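Local coordinates for sugar ABC transporter substrate-binding protein (Treponema pallidum subsp. pallidum, PDB 5U2P) that probably binds a still unidentified ligand, possibly a sugar, in the periplasm as the solute-binding component of an ABC transporter, at residues Ala141-Lys146 / Ile283-Cys288; Asp147-Tyr152 / Arg262-Phe267; Val36-Lys41 / Val62-Ile67. All blocks are in the same frame, centred on the assembly; numbering follows the deposited sequence.

How the contacts relate
From the N terminus, contact 3 comes first: Val36-Lys41 and Val62-Ile67 are the two parallel strands of a beta-alpha-beta unit, and their pairing closes a short loop around helix 45-58. The chain leaves that sheet and reaches the other one, where Ala141-Lys146 opens the long loop that Ile283-Cys288 closes as contact 1. Contact 2, Asp147-Tyr152 against Arg262-Phe267, is nested inside that loop. Contacts 1 and 2 touch, since strand 138-145 runs straight into helix 146-151 and pairs with both 263-267 and 285-288. Contact 3 lies on the opposite side of the chain's centre, its centre about 40 Å from that of contact 1.

Contact 1: residues Ala141-Lys146 / Ile283-Cys288; sequences ALFYNK and INLGAC
Tyr144 lays its ring over Gly286 in an antiparallel beta pair, strand 138-145 against 285-288, within the mixed sheet of a periplasmic solute-binding protein. Gly286 CA sits under one face of the ring, offset toward the rim, in a CH-pi contact 4.0 Å from the Tyr144 ring centroid. The ring gets there because CG stands between the backbone N and the carbonyl carbon (chi1 63°), which folds it across the neighbouring strand; it lies directly on the glycine backbone, with CE1 also near Gly286 C. Its hydroxyl is held by Glu156, and Phe149 stacks on the ring. Cys288 SG comes obliquely to the same ring and also meets Leu142 CD2 at 3.8 Å.

Two hydrogen-bonded pairs, Leu142-Cys288 and Tyr144-Gly286, join the backbones. Of their bonds, Gly286 N to Tyr144 O (2.8 Å) lies in the carbonyl plane and is nearly straight at 171°, while Tyr144 N reaches Gly286 O from above the Gly286 carbonyl plane.

On the other face of the sheet, Phe143 sets CD1 and CE1 against the Ala287 methyl, with CE1 to CB at 3.5 Å. Helix 270-279 packs against Phe143 and Leu285 there.

Past the last pair the strand turns into helix 146-151, and Asn145 is its N-cap, with OD1 accepting from Leu148 N. Lys146 N still bonds Asn284 O at 2.8 Å. The lysine chain, extended beyond CG, crosses the Asn284 side chain at about a right angle, with Lys146 CD 3.3 Å from Asn284 OD1. One water bridges the end of the first strand and the loop leading into the second, donating to Asn145 OD1 and accepting from Asn284 N at 2.8 Å.

Contact 2: residues Asp147-Tyr152 / Arg262-Phe267; sequences DLFDRY and RIAMYF
Helix 146-151 and the strand 263-267 meet where the strand turns a corner at Ala264, a helix packed against the corner of a strand in the mixed sheet. The approach is closest at Leu148 and Ala264, whose CA atoms lie 6.5 Å apart. Ala264 is also hydrogen-bonded through its backbone to Asn145, the residue that caps this helix, so the corner and the helix start are held side by side.

Contact is made by the side chains of two successive helical residues, Leu148 and Phe149. Leu148, pointing at the strand, places CD1 beside the peptide that follows Ile263, 3.8 Å from Ile263 O and near Ala264 CA. Phe149 starts out to one side, but chi1 of -91° carries the far end of the ring back to the strand: CE1 meets Ala264 CB at 4.3 Å, and CZ meets Met265 CG at 3.7 Å, at the ring edge.

Met265 in turn is packed by Leu163, Cys167 and Ile170 of helix 160-172, so its side chain lies between helix 146-151 and helix 160-172. Bent at chi3 (-69°), it crosses the phenyl group at about a right angle. This is an edge-on Met-aromatic contact, with Met265 SD in the ring plane and 3.9 Å from Phe149 CZ.

Contact 3: residues Val36-Lys41 / Val62-Ile67; sequences VLIREK and VTVETI
Glu40 N donates to Ile67 O at 2.7 Å, the shortest bond across this parallel strand pair of a beta-alpha-beta unit, 33-39 with 61-67 joined by helix 45-58. The N-H comes from above the Ile67 carbonyl plane, just where the first chain leaves the strand for a 3-10 turn. Glu40 CB packs on the same oxygen at 3.4 Å. Earlier in the pair the bonds alternate as parallel strands require: Val36 O receives Glu65 N at 2.8 Å, Ile38 N gives to Glu65 O, and Ile38 O receives Ile67 N.

Toward helix 45-58 the sheet face carries Val36, Ile38, Val62, Val64 and Thr66. Ile38 CG2 touches Val64 CG1 at 3.6 Å and also the Thr66 methyl CG2, so that one methyl touches two successive residues of that face. Val36 CG2 meets Val62 CG1 at the same 3.6 Å; Phe51 of the helix packs on both Val62 and Val64.

The opposite face mixes apolar and charged groups. Leu37, its CG anti to N (chi1 -164°), lays CD1 alongside the extended Glu65 side chain and over one face of its carboxylate, 3.6 Å from Glu65 CD. The carboxylate itself is salt-bridged through OE1 to Arg79, which probably favours its charged form. The same Leu37 methyl, CD1, touches Ile67 CG1 at 3.9 Å.

Contact 1: residues Ala141-Lys146 / Ile283-Cys288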
loop_
_atom_site.group_PDB
_atom_site.type_symbol
_atom_site.label_atom_id
_atom_site.label_comp_id
_atom_site.label_asym_id
_atom_site.label_seq_id
_atom_site.Cartn_x
_atom_site.Cartn_y
_atom_site.Cartn_z
ATOM N N ALA A 141 5.125 -6.954 4.581
ATOM C CA ALA A 141 6.229 -7.348 5.429
ATOM C C ALA A 141 6.325 -8.873 5.538
ATOM O O ALA A 141 5.414 -9.602 5.135
ATOM C CB ALA A 141 6.058 -6.705 6.818
ATOM N N LEU A 142 7.430 -9.329 6.110
ATOM C CA LEU A 142 7.637 -10.727 6.472
ATOM C C LEU A 142 7.116 -10.938 7.874
ATOM O O LEU A 142 7.687 -10.439 8.844
ATOM C CB LEU A 142 9.118 -11.078 6.385
ATOM C CG LEU A 142 9.471 -12.548 6.622
ATOM C CD1 LEU A 142 8.891 -13.448 5.535
ATOM C CD2 LEU A 142 10.993 -12.695 6.696
ATOM N N PHE A 143 6.015 -11.661 7.971
ATOM C CA PHE A 143 5.418 -12.000 9.248
ATOM C C PHE A 143 5.829 -13.411 9.629
ATOM O O PHE A 143 5.853 -14.312 8.786
ATOM C CB PHE A 143 3.915 -11.857 9.160
ATOM C CG PHE A 143 3.478 -10.459 8.872
ATOM C CD1 PHE A 143 3.416 -9.526 9.890
ATOM C CD2 PHE A 143 3.185 -10.052 7.588
ATOM C CE1 PHE A 143 3.033 -8.228 9.642
ATOM C CE2 PHE A 143 2.793 -8.764 7.329
ATOM C CZ PHE A 143 2.725 -7.840 8.361
ATOM N N TYR A 144 6.201 -13.600 10.885
ATOM C CA TYR A 144 6.663 -14.900 11.320
ATOM C C TYR A 144 6.164 -15.269 12.704
ATOM O O TYR A 144 5.784 -14.410 13.520
ATOM C CB TYR A 144 8.182 -14.971 11.280
ATOM C CG TYR A 144 8.913 -14.031 12.208
ATOM C CD1 TYR A 144 9.228 -12.741 11.805
ATOM C CD2 TYR A 144 9.312 -14.439 13.481
ATOM C CE1 TYR A 144 9.913 -11.871 12.641
ATOM C CE2 TYR A 144 10.005 -13.577 14.320
ATOM C CZ TYR A 144 10.298 -12.297 13.894
ATOM O OH TYR A 144 10.975 -11.420 14.700
ATOM N N ASN A 145 6.122 -16.575 12.914
ATOM C CA ASN A 145 5.680 -17.171 14.167
ATOM C C ASN A 145 6.854 -17.256 15.141
ATOM O O ASN A 145 7.694 -18.157 15.033
ATOM C CB ASN A 145 5.081 -18.559 13.916
ATOM C CG ASN A 145 4.474 -19.163 15.168
ATOM O OD1 ASN A 145 4.913 -18.873 16.279
ATOM N ND2 ASN A 145 3.444 -19.990 14.997
ATOM N N LYS A 146 6.894 -16.318 16.085
ATOM C CA LYS A 146 8.005 -16.196 17.038
ATOM C C LYS A 146 8.238 -17.470 17.852
ATOM O O LYS A 146 9.375 -17.785 18.196
ATOM C CB LYS A 146 7.751 -15.040 18.003
ATOM C CG LYS A 146 7.940 -13.652 17.444
ATOM C CD LYS A 146 7.753 -12.608 18.540
ATOM C CE LYS A 146 8.180 -11.228 18.081
ATOM N NZ LYS A 146 8.006 -10.209 19.152
ATOM N N ILE A 283 -1.551 -15.610 19.438
ATOM C CA ILE A 283 -0.412 -16.015 18.641
ATOM C C ILE A 283 0.700 -14.969 18.767
ATOM O O ILE A 283 0.442 -13.781 18.903
ATOM C CB ILE A 283 -0.804 -16.239 17.159
ATOM C CG1 ILE A 283 0.287 -17.029 16.434
ATOM C CG2 ILE A 283 -1.118 -14.938 16.479
ATOM C CD1 ILE A 283 -0.170 -17.608 15.114
ATOM N N ASN A 284 1.929 -15.463 18.775
ATOM C CA ASN A 284 3.114 -14.639 18.946
ATOM C C ASN A 284 3.747 -14.345 17.582
ATOM O O ASN A 284 4.526 -15.133 17.078
ATOM C CB ASN A 284 4.114 -15.344 19.861
ATOM C CG ASN A 284 5.171 -14.408 20.386
ATOM O OD1 ASN A 284 5.017 -13.186 20.321
ATOM N ND2 ASN A 284 6.254 -14.971 20.910
ATOM N N LEU A 285 3.332 -13.234 17.004
ATOM C CA LEU A 285 3.689 -12.884 15.639
ATOM C C LEU A 285 4.738 -11.794 15.637
ATOM O O LEU A 285 4.616 -10.810 16.359
ATOM C CB LEU A 285 2.437 -12.417 14.888
ATOM C CG LEU A 285 2.356 -12.595 13.378
ATOM C CD1 LEU A 285 2.333 -14.060 13.055
ATOM C CD2 LEU A 285 1.102 -11.922 12.831
ATOM N N GLY A 286 5.764 -11.964 14.817
ATOM C CA GLY A 286 6.733 -10.914 14.569
ATOM C C GLY A 286 6.622 -10.436 13.138
ATOM O O GLY A 286 6.007 -11.113 12.307
ATOM N N ALA A 287 7.191 -9.267 12.858
ATOM C CA ALA A 287 7.183 -8.689 11.509
ATOM C C ALA A 287 8.472 -7.935 11.222
ATOM O O ALA A 287 8.862 -7.035 11.971
ATOM C CB ALA A 287 6.004 -7.758 11.334
ATOM N N CYS A 288 9.103 -8.256 10.104
ATOM C CA CYS A 288 10.352 -7.613 9.727
ATOM C C CYS A 288 10.418 -7.398 8.229
ATOM O O CYS A 288 9.561 -7.867 7.475
ATOM C CB CYS A 288 11.539 -8.459 10.183
ATOM S SG CYS A 288 11.593 -10.090 9.409
HETATM O O HOH W 1 2.827 -18.080 18.416
#

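Contact 2: residues Asp147-Tyr152 / Arg262-Phe267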
loop_
_atom_site.group_PDB
_atom_site.type_symbol
_atom_site.label_atom_id
_atom_site.label_comp_id
_atom_site.label_asym_id
_atom_site.label_seq_id
_atom_site.Cartn_x
_atom_site.Cartn_y
_atom_site.Cartn_z
ATOM N N ASP A 147 7.165 -18.195 18.162
ATOM C CA ASP A 147 7.278 -19.414 18.965
ATOM C C ASP A 147 7.957 -20.517 18.182
ATOM O O ASP A 147 8.800 -21.222 18.722
ATOM C CB ASP A 147 5.907 -19.903 19.447
ATOM C CG ASP A 147 5.293 -19.001 20.504
ATOM O OD1 ASP A 147 6.039 -18.279 21.198
ATOM O OD2 ASP A 147 4.051 -19.022 20.648
ATOM N N LEU A 148 7.591 -20.675 16.911
ATOM C CA LEU A 148 8.244 -21.664 16.056
ATOM C C LEU A 148 9.706 -21.309 15.853
ATOM O O LEU A 148 10.576 -22.182 15.861
ATOM C CB LEU A 148 7.562 -21.763 14.694
ATOM C CG LEU A 148 6.222 -22.475 14.623
ATOM C CD1 LEU A 148 5.620 -22.296 13.239
ATOM C CD2 LEU A 148 6.390 -23.956 14.944
ATOM N N PHE A 149 9.972 -20.025 15.648
ATOM C CA PHE A 149 11.342 -19.564 15.499
ATOM C C PHE A 149 12.166 -19.928 16.729
ATOM O O PHE A 149 13.305 -20.371 16.605
ATOM C CB PHE A 149 11.387 -18.057 15.263
ATOM C CG PHE A 149 11.356 -17.673 13.816
ATOM C CD1 PHE A 149 10.533 -18.346 12.924
ATOM C CD2 PHE A 149 12.140 -16.633 13.342
ATOM C CE1 PHE A 149 10.505 -17.991 11.592
ATOM C CE2 PHE A 149 12.107 -16.278 12.007
ATOM C CZ PHE A 149 11.289 -16.962 11.137
ATOM N N ASP A 150 11.588 -19.746 17.912
ATOM C CA ASP A 150 12.283 -20.071 19.155
ATOM C C ASP A 150 12.503 -21.573 19.272
ATOM O O ASP A 150 13.592 -22.020 19.619
ATOM C CB ASP A 150 11.503 -19.567 20.369
ATOM C CG ASP A 150 11.454 -18.053 20.453
ATOM O OD1 ASP A 150 12.359 -17.385 19.907
ATOM O OD2 ASP A 150 10.506 -17.527 21.076
ATOM N N ARG A 151 11.468 -22.345 18.965
ATOM C CA ARG A 151 11.533 -23.797 19.070
ATOM C C ARG A 151 12.703 -24.372 18.284
ATOM O O ARG A 151 13.476 -25.176 18.804
ATOM C CB ARG A 151 10.228 -24.428 18.576
ATOM C CG ARG A 151 10.193 -25.945 18.703
ATOM C CD ARG A 151 8.930 -26.533 18.102
ATOM N NE ARG A 151 8.948 -27.994 18.140
ATOM C CZ ARG A 151 8.057 -28.774 17.538
ATOM N NH1 ARG A 151 7.066 -28.240 16.834
ATOM N NH2 ARG A 151 8.160 -30.093 17.632
ATOM N N TYR A 152 12.826 -23.952 17.031
ATOM C CA TYR A 152 13.834 -24.498 16.137
ATOM C C TYR A 152 15.067 -23.607 16.059
ATOM O O TYR A 152 15.839 -23.687 15.107
ATOM C CB TYR A 152 13.236 -24.700 14.748
ATOM C CG TYR A 152 12.001 -25.564 14.756
ATOM C CD1 TYR A 152 12.052 -26.877 15.199
ATOM C CD2 TYR A 152 10.780 -25.069 14.320
ATOM C CE1 TYR A 152 10.925 -27.672 15.212
ATOM C CE2 TYR A 152 9.648 -25.855 14.323
ATOM C CZ TYR A 152 9.726 -27.157 14.767
ATOM O OH TYR A 152 8.597 -27.944 14.771
ATOM N N ARG A 262 1.413 -24.325 11.053
ATOM C CA ARG A 262 1.838 -25.052 9.851
ATOM C C ARG A 262 2.636 -24.171 8.885
ATOM O O ARG A 262 3.088 -24.650 7.832
ATOM C CB ARG A 262 0.624 -25.637 9.136
ATOM C CG ARG A 262 -0.053 -26.719 9.895
ATOM C CD ARG A 262 -1.372 -27.058 9.273
ATOM N NE ARG A 262 -2.078 -28.004 10.118
ATOM C CZ ARG A 262 -3.330 -28.405 9.929
ATOM N NH1 ARG A 262 -4.043 -27.936 8.915
ATOM N NH2 ARG A 262 -3.868 -29.258 10.783
ATOM N N ILE A 263 2.806 -22.898 9.249
ATOM C CA ILE A 263 3.591 -21.924 8.474
ATOM C C ILE A 263 4.540 -21.100 9.354
ATOM O O ILE A 263 4.107 -20.413 10.283
ATOM C CB ILE A 263 2.689 -20.909 7.750
ATOM C CG1 ILE A 263 1.667 -21.610 6.873
ATOM C CG2 ILE A 263 3.552 -19.900 6.929
ATOM C CD1 ILE A 263 0.654 -20.643 6.274
ATOM N N ALA A 264 5.819 -21.116 9.019
ATOM C CA ALA A 264 6.817 -20.382 9.794
ATOM C C ALA A 264 6.782 -18.904 9.473
ATOM O O ALA A 264 6.820 -18.060 10.377
ATOM C CB ALA A 264 8.205 -20.938 9.525
ATOM N N MET A 265 6.713 -18.610 8.181
ATOM C CA MET A 265 6.802 -17.256 7.653
ATOM C C MET A 265 5.747 -17.029 6.573
ATOM O O MET A 265 5.477 -17.912 5.770
ATOM C CB MET A 265 8.187 -16.998 7.059
ATOM C CG MET A 265 9.311 -16.998 8.057
ATOM S SD MET A 265 10.898 -16.690 7.276
ATOM C CE MET A 265 11.113 -18.204 6.351
ATOM N N TYR A 266 5.178 -15.829 6.565
ATOM C CA TYR A 266 4.252 -15.401 5.529
ATOM C C TYR A 266 4.706 -14.038 5.038
ATOM O O TYR A 266 4.959 -13.163 5.847
ATOM C CB TYR A 266 2.811 -15.334 6.066
ATOM C CG TYR A 266 1.892 -14.618 5.101
ATOM C CD1 TYR A 266 1.422 -15.255 3.958
ATOM C CD2 TYR A 266 1.564 -13.289 5.289
ATOM C CE1 TYR A 266 0.580 -14.583 3.064
ATOM C CE2 TYR A 266 0.756 -12.620 4.404
ATOM C CZ TYR A 266 0.273 -13.270 3.294
ATOM O OH TYR A 266 -0.525 -12.560 2.438
ATOM N N PHE A 267 4.866 -13.856 3.723
ATOM C CA PHE A 267 5.135 -12.537 3.184
ATOM C C PHE A 267 3.903 -11.990 2.481
ATOM O O PHE A 267 3.337 -12.627 1.594
ATOM C CB PHE A 267 6.300 -12.506 2.189
ATOM C CG PHE A 267 6.586 -11.118 1.715
ATOM C CD1 PHE A 267 7.281 -10.243 2.527
ATOM C CD2 PHE A 267 6.066 -10.640 0.513
ATOM C CE1 PHE A 267 7.492 -8.933 2.140
ATOM C CE2 PHE A 267 6.284 -9.348 0.127
ATOM C CZ PHE A 267 6.999 -8.492 0.935
#

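Contact 3: residues Val36-Lys41 / Val62-Ile67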
loop_
_atom_site.group_PDB
_atom_site.type_symbol
_atom_site.label_atom_id
_atom_site.label_comp_id
_atom_site.label_asym_id
_atom_site.label_seq_id
_atom_site.Cartn_x
_atom_site.Cartn_y
_atom_site.Cartn_z
ATOM N N VAL A 36 -18.949 20.142 0.115
ATOM C CA VAL A 36 -18.143 18.939 0.019
ATOM C C VAL A 36 -18.797 17.913 -0.900
ATOM O O VAL A 36 -20.014 17.749 -0.902
ATOM C CB VAL A 36 -17.923 18.324 1.417
ATOM C CG1 VAL A 36 -17.048 17.095 1.334
ATOM C CG2 VAL A 36 -17.310 19.355 2.341
ATOM N N LEU A 37 -17.973 17.234 -1.688
ATOM C CA LEU A 37 -18.405 16.092 -2.492
ATOM C C LEU A 37 -17.674 14.855 -1.995
ATOM O O LEU A 37 -16.451 14.866 -1.867
ATOM C CB LEU A 37 -18.090 16.302 -3.976
ATOM C CG LEU A 37 -18.801 15.402 -4.977
ATOM C CD1 LEU A 37 -20.232 15.870 -5.187
ATOM C CD2 LEU A 37 -18.028 15.364 -6.292
ATOM N N ILE A 38 -18.407 13.786 -1.736
ATOM C CA ILE A 38 -17.806 12.563 -1.204
ATOM C C ILE A 38 -18.517 11.311 -1.722
ATOM O O ILE A 38 -19.663 11.375 -2.163
ATOM C CB ILE A 38 -17.849 12.564 0.334
ATOM C CG1 ILE A 38 -16.978 11.436 0.900
ATOM C CG2 ILE A 38 -19.296 12.469 0.827
ATOM C CD1 ILE A 38 -16.951 11.379 2.401
ATOM N N ARG A 39 -17.822 10.178 -1.689
ATOM C CA ARG A 39 -18.421 8.897 -2.045
ATOM C C ARG A 39 -19.405 8.475 -0.969
ATOM O O ARG A 39 -19.133 8.605 0.224
ATOM C CB ARG A 39 -17.351 7.811 -2.223
ATOM C CG ARG A 39 -16.525 7.913 -3.506
ATOM C CD ARG A 39 -15.501 6.788 -3.586
ATOM N NE ARG A 39 -14.406 7.075 -4.516
ATOM C CZ ARG A 39 -14.262 6.539 -5.728
ATOM N NH1 ARG A 39 -15.142 5.666 -6.207
ATOM N NH2 ARG A 39 -13.217 6.880 -6.470
ATOM N N GLU A 40 -20.549 7.970 -1.407
ATOM C CA GLU A 40 -21.599 7.509 -0.511
ATOM C C GLU A 40 -21.048 6.609 0.597
ATOM O O GLU A 40 -21.220 6.897 1.780
ATOM C CB GLU A 40 -22.664 6.768 -1.326
ATOM C CG GLU A 40 -23.848 6.251 -0.532
ATOM C CD GLU A 40 -24.850 5.523 -1.411
ATOM O OE1 GLU A 40 -24.444 5.006 -2.474
ATOM O OE2 GLU A 40 -26.041 5.473 -1.041
ATOM N N LYS A 41 -20.344 5.546 0.214
ATOM C CA LYS A 41 -19.875 4.556 1.189
ATOM C C LYS A 41 -18.697 5.056 2.011
ATOM O O LYS A 41 -18.279 4.398 2.954
ATOM C CB LYS A 41 -19.480 3.250 0.493
ATOM C CG LYS A 41 -20.637 2.509 -0.168
ATOM C CD LYS A 41 -20.185 1.158 -0.716
ATOM C CE LYS A 41 -21.356 0.339 -1.237
ATOM N NZ LYS A 41 -21.944 0.943 -2.462
ATOM N N VAL A 62 -20.913 23.191 6.900
ATOM C CA VAL A 62 -20.577 22.255 5.838
ATOM C C VAL A 62 -21.833 21.617 5.256
ATOM O O VAL A 62 -22.671 21.106 5.994
ATOM C CB VAL A 62 -19.649 21.135 6.345
ATOM C CG1 VAL A 62 -19.261 20.217 5.211
ATOM C CG2 VAL A 62 -18.405 21.726 7.015
ATOM N N THR A 63 -21.950 21.654 3.931
ATOM C CA THR A 63 -22.982 20.909 3.222
ATOM C C THR A 63 -22.323 19.796 2.414
ATOM O O THR A 63 -21.417 20.047 1.618
ATOM C CB THR A 63 -23.816 21.819 2.308
ATOM O OG1 THR A 63 -22.960 22.497 1.386
ATOM C CG2 THR A 63 -24.552 22.853 3.141
ATOM N N VAL A 64 -22.767 18.568 2.655
ATOM C CA VAL A 64 -22.196 17.384 2.012
ATOM C C VAL A 64 -23.102 16.840 0.910
ATOM O O VAL A 64 -24.308 16.672 1.091
ATOM C CB VAL A 64 -21.924 16.263 3.038
ATOM C CG1 VAL A 64 -21.367 15.017 2.349
ATOM C CG2 VAL A 64 -20.965 16.747 4.104
ATOM N N GLU A 65 -22.489 16.570 -0.236
ATOM C CA GLU A 65 -23.156 15.972 -1.379
ATOM C C GLU A 65 -22.535 14.601 -1.643
ATOM O O GLU A 65 -21.358 14.529 -2.010
ATOM C CB GLU A 65 -23.001 16.884 -2.595
ATOM C CG GLU A 65 -23.790 16.474 -3.810
ATOM C CD GLU A 65 -23.520 17.387 -4.991
ATOM O OE1 GLU A 65 -23.870 17.006 -6.128
ATOM O OE2 GLU A 65 -22.953 18.485 -4.778
ATOM N N THR A 66 -23.296 13.521 -1.445
ATOM C CA THR A 66 -22.755 12.175 -1.660
ATOM C C THR A 66 -23.088 11.639 -3.039
ATOM O O THR A 66 -24.148 11.926 -3.594
ATOM C CB THR A 66 -23.273 11.159 -0.629
ATOM O OG1 THR A 66 -24.684 10.992 -0.786
ATOM C CG2 THR A 66 -22.949 11.610 0.788
ATOM N N ILE A 67 -22.171 10.850 -3.580
ATOM C CA ILE A 67 -22.373 10.212 -4.866
ATOM C C ILE A 67 -22.180 8.706 -4.718
ATOM O O ILE A 67 -21.249 8.258 -4.042
ATOM C CB ILE A 67 -21.402 10.753 -5.921
ATOM C CG1 ILE A 67 -21.461 12.288 -5.990
ATOM C CG2 ILE A 67 -21.693 10.132 -7.271
ATOM C CD1 ILE A 67 -22.798 12.867 -6.463
#